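Local atomic coordinates of probable sugar kinase (Clostridium perfringens, PDB entry 3KZH), a protein that probably phosphorylates a sugar or a related small molecule, as a member of the pfkB family of carbohydrate kinases in the ribokinase clan. Residues S144-P147 against E148-E151; P167-A170 against E171-S174; K187-R190 against H191-E194. One frame throughout, in Å; residues are numbered along the deposited sequence.

Interaction 1. Residues S144-P147 against E148-E151; sequences SDNP and EIME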
loop_
_atom_site.group_PDB
_atom_site.type_symbol
_atom_site.label_atom_id
_atom_site.label_comp_id
_atom_site.label_asym_id
_atom_site.label_seq_id
_atom_site.Cartn_x
_atom_site.Cartn_y
_atom_site.Cartn_z
ATOM N N SER A 144 19.231 -12.378 13.476
ATOM C CA SER A 144 19.835 -11.812 14.683
ATOM C C SER A 144 19.285 -10.464 15.187
ATOM O O SER A 144 20.003 -9.708 15.853
ATOM C CB SER A 144 21.339 -11.734 14.471
ATOM O OG SER A 144 21.598 -10.976 13.312
ATOM N N ASP A 145 18.002 -10.208 14.925
ATOM C CA ASP A 145 17.320 -8.964 15.319
ATOM C C ASP A 145 17.053 -8.746 16.811
ATOM O O ASP A 145 17.341 -7.675 17.346
ATOM C CB ASP A 145 15.992 -8.831 14.571
ATOM C CG ASP A 145 16.074 -7.896 13.379
ATOM O OD1 ASP A 145 17.071 -7.950 12.624
ATOM O OD2 ASP A 145 15.121 -7.109 13.192
ATOM N N ASN A 146 16.493 -9.759 17.466
ATOM C CA ASN A 146 16.154 -9.679 18.879
ATOM C C ASN A 146 16.863 -10.797 19.665
ATOM O O ASN A 146 16.355 -11.928 19.738
ATOM C CB ASN A 146 14.626 -9.768 19.032
ATOM C CG ASN A 146 14.115 -9.145 20.327
ATOM O OD1 ASN A 146 14.642 -9.395 21.416
ATOM N ND2 ASN A 146 13.039 -8.376 20.217
ATOM N N PRO A 147 18.043 -10.493 20.268
ATOM C CA PRO A 147 18.832 -11.459 21.053
ATOM C C PRO A 147 18.146 -12.031 22.303
ATOM O O PRO A 147 18.340 -13.203 22.631
ATOM C CB PRO A 147 20.078 -10.651 21.426
ATOM C CG PRO A 147 20.223 -9.715 20.280
ATOM C CD PRO A 147 18.813 -9.243 20.103
ATOM N N GLU A 148 17.348 -11.196 22.975
ATOM C CA GLU A 148 16.615 -11.560 24.194
ATOM C C GLU A 148 15.532 -12.604 23.907
ATOM O O GLU A 148 15.377 -13.570 24.662
ATOM C CB GLU A 148 15.985 -10.306 24.820
ATOM C CG GLU A 148 15.407 -10.488 26.233
ATOM C CD GLU A 148 14.319 -9.470 26.581
ATOM O OE1 GLU A 148 13.408 -9.827 27.359
ATOM O OE2 GLU A 148 14.370 -8.320 26.081
ATOM N N ILE A 149 14.796 -12.399 22.812
ATOM C CA ILE A 149 13.739 -13.319 22.388
ATOM C C ILE A 149 14.324 -14.594 21.786
ATOM O O ILE A 149 13.766 -15.671 21.986
ATOM C CB ILE A 149 12.681 -12.601 21.487
ATOM C CG1 ILE A 149 11.752 -11.801 22.405
ATOM C CG2 ILE A 149 11.845 -13.587 20.628
ATOM C CD1 ILE A 149 11.134 -10.608 21.773
HETATM N N MSE A 150 15.487 -14.476 21.135
HETATM C CA MSE A 150 16.191 -15.617 20.553
HETATM C C MSE A 150 16.555 -16.558 21.700
HETATM O O MSE A 150 16.187 -17.728 21.657
HETATM C CB MSE A 150 17.459 -15.178 19.789
HETATM C CG MSE A 150 18.292 -16.333 19.170
HETATM SE SE MSE A 150 20.003 -15.839 18.388
HETATM C CE MSE A 150 19.304 -14.867 16.882
ATOM N N GLU A 151 17.135 -15.997 22.772
ATOM C CA GLU A 151 17.531 -16.753 23.973
ATOM C C GLU A 151 16.337 -17.476 24.587
ATOM O O GLU A 151 16.446 -18.654 24.932
ATOM C CB GLU A 151 18.176 -15.841 25.019
ATOM C CG GLU A 151 18.624 -16.551 26.319
ATOM C CD GLU A 151 19.621 -15.749 27.125
ATOM O OE1 GLU A 151 19.566 -14.500 27.082
ATOM O OE2 GLU A 151 20.473 -16.371 27.792
#

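Interaction 2. Residues P167-A170 against E171-S174; sequences PVSA and EKAS. With BGC (beta-D-glucopyranose), chain C.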
loop_
_atom_site.group_PDB
_atom_site.type_symbol
_atom_site.label_atom_id
_atom_site.label_comp_id
_atom_site.label_asym_id
_atom_site.label_seq_id
_atom_site.Cartn_x
_atom_site.Cartn_y
_atom_site.Cartn_z
ATOM N N PRO A 167 22.706 -14.606 10.269
ATOM C CA PRO A 167 23.274 -13.482 11.036
ATOM C C PRO A 167 23.045 -12.033 10.595
ATOM O O PRO A 167 23.346 -11.130 11.371
ATOM C CB PRO A 167 24.773 -13.812 11.090
ATOM C CG PRO A 167 24.814 -15.284 10.946
ATOM C CD PRO A 167 23.787 -15.520 9.869
ATOM N N VAL A 168 22.518 -11.813 9.385
ATOM C CA VAL A 168 22.230 -10.471 8.812
ATOM C C VAL A 168 23.454 -9.541 8.568
ATOM O O VAL A 168 23.632 -9.032 7.454
ATOM C CB VAL A 168 21.052 -9.739 9.577
ATOM C CG1 VAL A 168 20.728 -8.379 8.957
ATOM C CG2 VAL A 168 19.800 -10.607 9.544
ATOM N N SER A 169 24.265 -9.319 9.604
ATOM C CA SER A 169 25.464 -8.478 9.529
ATOM C C SER A 169 26.482 -8.919 10.576
ATOM O O SER A 169 26.139 -9.644 11.511
ATOM C CB SER A 169 25.120 -6.993 9.744
ATOM O OG SER A 169 24.861 -6.696 11.109
ATOM N N ALA A 170 27.728 -8.464 10.410
ATOM C CA ALA A 170 28.835 -8.762 11.334
ATOM C C ALA A 170 28.629 -8.127 12.710
ATOM O O ALA A 170 28.988 -8.712 13.739
ATOM C CB ALA A 170 30.129 -8.285 10.748
ATOM N N GLU A 171 28.025 -6.938 12.703
ATOM C CA GLU A 171 27.725 -6.168 13.904
ATOM C C GLU A 171 26.651 -6.901 14.703
ATOM O O GLU A 171 26.812 -7.107 15.897
ATOM C CB GLU A 171 27.253 -4.757 13.511
ATOM C CG GLU A 171 27.289 -3.693 14.620
ATOM C CD GLU A 171 26.013 -3.628 15.456
ATOM O OE1 GLU A 171 24.910 -3.534 14.868
ATOM O OE2 GLU A 171 26.120 -3.677 16.703
ATOM N N LYS A 172 25.585 -7.321 14.025
ATOM C CA LYS A 172 24.481 -8.046 14.649
ATOM C C LYS A 172 24.888 -9.438 15.132
ATOM O O LYS A 172 24.281 -9.968 16.060
ATOM C CB LYS A 172 23.310 -8.156 13.673
ATOM C CG LYS A 172 22.347 -6.984 13.697
ATOM C CD LYS A 172 21.740 -6.780 12.326
ATOM C CE LYS A 172 20.537 -5.855 12.344
ATOM N NZ LYS A 172 19.344 -6.509 12.945
ATOM N N ALA A 173 25.948 -9.983 14.531
ATOM C CA ALA A 173 26.488 -11.312 14.854
ATOM C C ALA A 173 27.238 -11.409 16.185
ATOM O O ALA A 173 27.246 -12.469 16.815
ATOM C CB ALA A 173 27.376 -11.812 13.714
ATOM N N SER A 174 27.849 -10.303 16.612
ATOM C CA SER A 174 28.597 -10.245 17.877
ATOM C C SER A 174 27.682 -10.296 19.096
ATOM O O SER A 174 28.094 -10.736 20.171
ATOM C CB SER A 174 29.488 -8.994 17.931
ATOM O OG SER A 174 28.743 -7.799 17.772
HETATM C C2 BGC C . 24.423 -11.597 4.829
HETATM C C3 BGC C . 24.490 -11.837 3.290
HETATM C C4 BGC C . 25.062 -13.310 3.163
HETATM C C5 BGC C . 24.155 -14.385 3.900
HETATM C C6 BGC C . 24.644 -15.775 3.843
HETATM C C1 BGC C . 23.478 -12.632 5.436
HETATM O O1 BGC C . 23.398 -12.429 6.658
HETATM O O2 BGC C . 23.947 -10.440 5.037
HETATM O O3 BGC C . 25.349 -10.973 2.886
HETATM O O4 BGC C . 25.179 -13.587 1.881
HETATM O O5 BGC C . 24.003 -14.024 5.253
#

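Interaction 3. Residues K187-R190 against H191-E194; sequences KPNR and HEAE. With BGC (beta-D-glucopyranose), chain C.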
loop_
_atom_site.group_PDB
_atom_site.type_symbol
_atom_site.label_atom_id
_atom_site.label_comp_id
_atom_site.label_asym_id
_atom_site.label_seq_id
_atom_site.Cartn_x
_atom_site.Cartn_y
_atom_site.Cartn_z
ATOM N N LYS A 187 24.414 -19.922 9.114
ATOM C CA LYS A 187 24.716 -19.585 7.743
ATOM C C LYS A 187 25.399 -18.167 7.660
ATOM O O LYS A 187 24.759 -17.161 7.245
ATOM C CB LYS A 187 23.466 -19.655 6.856
ATOM C CG LYS A 187 23.789 -20.022 5.370
ATOM C CD LYS A 187 24.166 -18.862 4.520
ATOM C CE LYS A 187 23.118 -17.772 4.482
ATOM N NZ LYS A 187 23.671 -16.466 4.601
ATOM N N PRO A 188 26.675 -18.086 8.065
ATOM C CA PRO A 188 27.302 -16.775 7.969
ATOM C C PRO A 188 28.144 -16.570 6.718
ATOM O O PRO A 188 28.330 -17.501 5.952
ATOM C CB PRO A 188 28.175 -16.751 9.232
ATOM C CG PRO A 188 28.634 -18.149 9.334
ATOM C CD PRO A 188 27.383 -18.907 9.066
ATOM N N ASN A 189 28.556 -15.329 6.464
ATOM C CA ASN A 189 29.462 -15.092 5.352
ATOM C C ASN A 189 30.873 -15.109 5.960
ATOM O O ASN A 189 31.011 -15.364 7.163
ATOM C CB ASN A 189 29.126 -13.831 4.525
ATOM C CG ASN A 189 29.234 -12.524 5.301
ATOM O OD1 ASN A 189 29.698 -12.473 6.435
ATOM N ND2 ASN A 189 28.819 -11.449 4.659
ATOM N N ARG A 190 31.903 -14.844 5.161
ATOM C CA ARG A 190 33.285 -14.856 5.657
ATOM C C ARG A 190 33.494 -14.006 6.919
ATOM O O ARG A 190 33.845 -14.557 7.966
ATOM C CB ARG A 190 34.267 -14.453 4.554
ATOM C CG ARG A 190 35.735 -14.668 4.924
ATOM C CD ARG A 190 36.686 -14.144 3.865
ATOM N NE ARG A 190 36.611 -14.917 2.627
ATOM C CZ ARG A 190 37.497 -15.839 2.248
ATOM N NH1 ARG A 190 38.551 -16.127 3.010
ATOM N NH2 ARG A 190 37.338 -16.465 1.088
ATOM N N HIS A 191 33.130 -12.721 6.847
ATOM C CA HIS A 191 33.282 -11.780 7.961
ATOM C C HIS A 191 32.436 -12.098 9.198
ATOM O O HIS A 191 32.930 -11.993 10.313
ATOM C CB HIS A 191 33.058 -10.333 7.497
ATOM C CG HIS A 191 33.751 -9.311 8.351
ATOM N ND1 HIS A 191 35.114 -9.321 8.565
ATOM C CD2 HIS A 191 33.267 -8.272 9.071
ATOM C CE1 HIS A 191 35.437 -8.335 9.383
ATOM N NE2 HIS A 191 34.335 -7.684 9.706
ATOM N N GLU A 192 31.193 -12.537 8.995
ATOM C CA GLU A 192 30.291 -12.894 10.102
ATOM C C GLU A 192 30.794 -14.146 10.828
ATOM O O GLU A 192 30.605 -14.281 12.035
ATOM C CB GLU A 192 28.863 -13.125 9.603
ATOM C CG GLU A 192 28.140 -11.898 9.068
ATOM C CD GLU A 192 26.879 -12.224 8.262
ATOM O OE1 GLU A 192 26.432 -13.391 8.232
ATOM O OE2 GLU A 192 26.334 -11.299 7.631
ATOM N N ALA A 193 31.466 -15.032 10.086
ATOM C CA ALA A 193 32.041 -16.270 10.627
ATOM C C ALA A 193 33.293 -15.980 11.452
ATOM O O ALA A 193 33.595 -16.714 12.389
ATOM C CB ALA A 193 32.371 -17.238 9.503
ATOM N N GLU A 194 34.005 -14.906 11.094
ATOM C CA GLU A 194 35.208 -14.468 11.805
ATOM C C GLU A 194 34.831 -13.922 13.178
ATOM O O GLU A 194 35.501 -14.209 14.175
ATOM C CB GLU A 194 35.939 -13.381 11.018
ATOM C CG GLU A 194 36.519 -13.869 9.716
ATOM C CD GLU A 194 37.206 -12.790 8.923
ATOM O OE1 GLU A 194 38.365 -13.017 8.512
ATOM O OE2 GLU A 194 36.590 -11.725 8.699
HETATM C C2 BGC C . 24.423 -11.597 4.829
HETATM C C3 BGC C . 24.490 -11.837 3.290
HETATM C C4 BGC C . 25.062 -13.310 3.163
HETATM C C5 BGC C . 24.155 -14.385 3.900
HETATM C C6 BGC C . 24.644 -15.775 3.843
HETATM C C1 BGC C . 23.478 -12.632 5.436
HETATM O O1 BGC C . 23.398 -12.429 6.658
HETATM O O2 BGC C . 23.947 -10.440 5.037
HETATM O O3 BGC C . 25.349 -10.973 2.886
HETATM O O4 BGC C . 25.179 -13.587 1.881
HETATM O O5 BGC C . 24.003 -14.024 5.253
HETATM O O HOH W 1 28.232 -8.955 6.807
#

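Interaction 1. Residues S144-P147 against E148-E151
Asn146 turns its side-chain amide back on the first turn of helix 147-157 and meets Ile149. Its OD1 accepts a weak bond from Ile149 N at 3.3 Å. CG of Asn146 is anti to its own backbone N (chi1 -156°), and this brings the amide across the Ile149 side chain at an oblique angle. The far methyl of Ile149, CD1, lies 3.3 Å from Asn146 ND2, so the amide caps the helix through OD1 and packs on Ile149 through ND2. Two backbone bonds follow: Met150 N to Asn146 O at 3.0 Å, and Glu151 N to Pro147 O at 3.0 Å. Met150 is a selenomethionine and is buried. Its chain runs out straight and then bends at the selenium (chi3 -69°), which sets the end methyl CE 3.8 Å from Ser144 CA. This methyl packs on the loop backbone, while Ser144 OG bonds to Pro167 O. Elsewhere, Ile149 touches Met122, and Met150 touches Val176 and Phe183. This is an asparagine N-cap with proline in the first helical turn, at a strand-to-helix connection of the alpha/beta fold.

Interaction 2. Residues P167-A170 against E171-S174
Ser169 OG takes the N-H of Lys172 in a capping bond of 3.1 Å, at 164°. The hydroxyl stands between the backbone N and the carbonyl carbon of its own residue (chi1 76°), facing the open end of the helix. The packing is tight here. Lys172 folds its aliphatic chain past the same oxygen, with CB 3.3 Å from Ser169 OG. Lys172 CD lies 3.9 Å from Val168 CG1, and the bends at chi2 and chi4 carry NZ to a salt bridge with Asp145. Pro167 CB and Ala173 CB meet less closely, at 4.2 Å, on the buried side. The turn itself is weakly bonded, both at Ala173 N to Ser169 O and at Ser174 N to Ala170 O (3.5 Å). The solvent side is looser, with Glu171 and Ser174 exposed. Ser174 OG gives a shorter bond to Glu171 O, 2.8 Å, while Glu171 OE2 is hydrogen-bonded to Trp175 NE1. At the loop end, Val168 O accepts from O2 of the bound glucopyranose at 2.8 Å. The turn follows strand 162-166 and starts the short helix 170-174. Ala170 packs on Ile195 of helix 190-197, largely exposed Ser174 touches it too, and Pro167 rests on Pro188 and Glu192.

Interaction 3. Residues K187-R190 against H191-E194
The Asn189 amide and the Glu192 carboxylate face each other with their planes 38° apart, and their side chains cross at about a right angle. Pro167 CB lies over the opposite face of the carboxylate. Asn189 OD1 is met by Glu192 N almost head-on, at 3.0 Å. The Glu192 chain passes close to the same oxygen, with CG 3.1 Å from Asn189 OD1. In return, Asn189 N gives Glu192 OE1 a weak bond of 3.4 Å, from the amide side. At OE2, a water donates and accepts weakly from Asn189 ND2, and O1 of the bound glucopyranose lies 3.3 Å from Glu192 OE2. Glu192 CG sits beside the backbone N (chi1 -67°) and the chain then runs straight on, which turns the carboxylate back over the start of the helix. Pro188 packs its ring under this turn, with CG 3.9 Å from Ala193 CB. On the outer side, the His191 imidazole bonds through ND1 to Glu194 OE2 at 2.8 Å, the carboxylate oxygen lying 29° out of the ring plane. Arg190 NH1 bonds to Ile201 O, and Glu194 OE1 to Ile201 N. Lys187 bends toward the sugar and is modelled covalently bound through NZ to its C6. Asn189 and Glu192 form a capping box at the start of helix 190-197, and with Lys187 they line the glucopyranose pocket of this ribokinase-like domain.

The three contacts are the starts of successive helices, each following a parallel strand of the main sheet. Interactions 1 and 2 each have two buried and two exposed residues, interaction 3 four buried and one exposed. Interaction 1 has the longest and weakest side-chain cap, and its segments make no hydrogen bond to the sugar. Interaction 2 uses a hydroxyl and adds a backbone carbonyl to the pocket. Interaction 3 has the reciprocal cap, and it contributes polar side chains and the lysine bonded to the sugar. Interactions 1 and 2 are joined by the Asp145-Lys172 salt bridge and by Ser144 OG with Pro167 O. Interactions 2 and 3 meet by packing of Pro167 and Glu192. Interactions 1 and 3 do not touch.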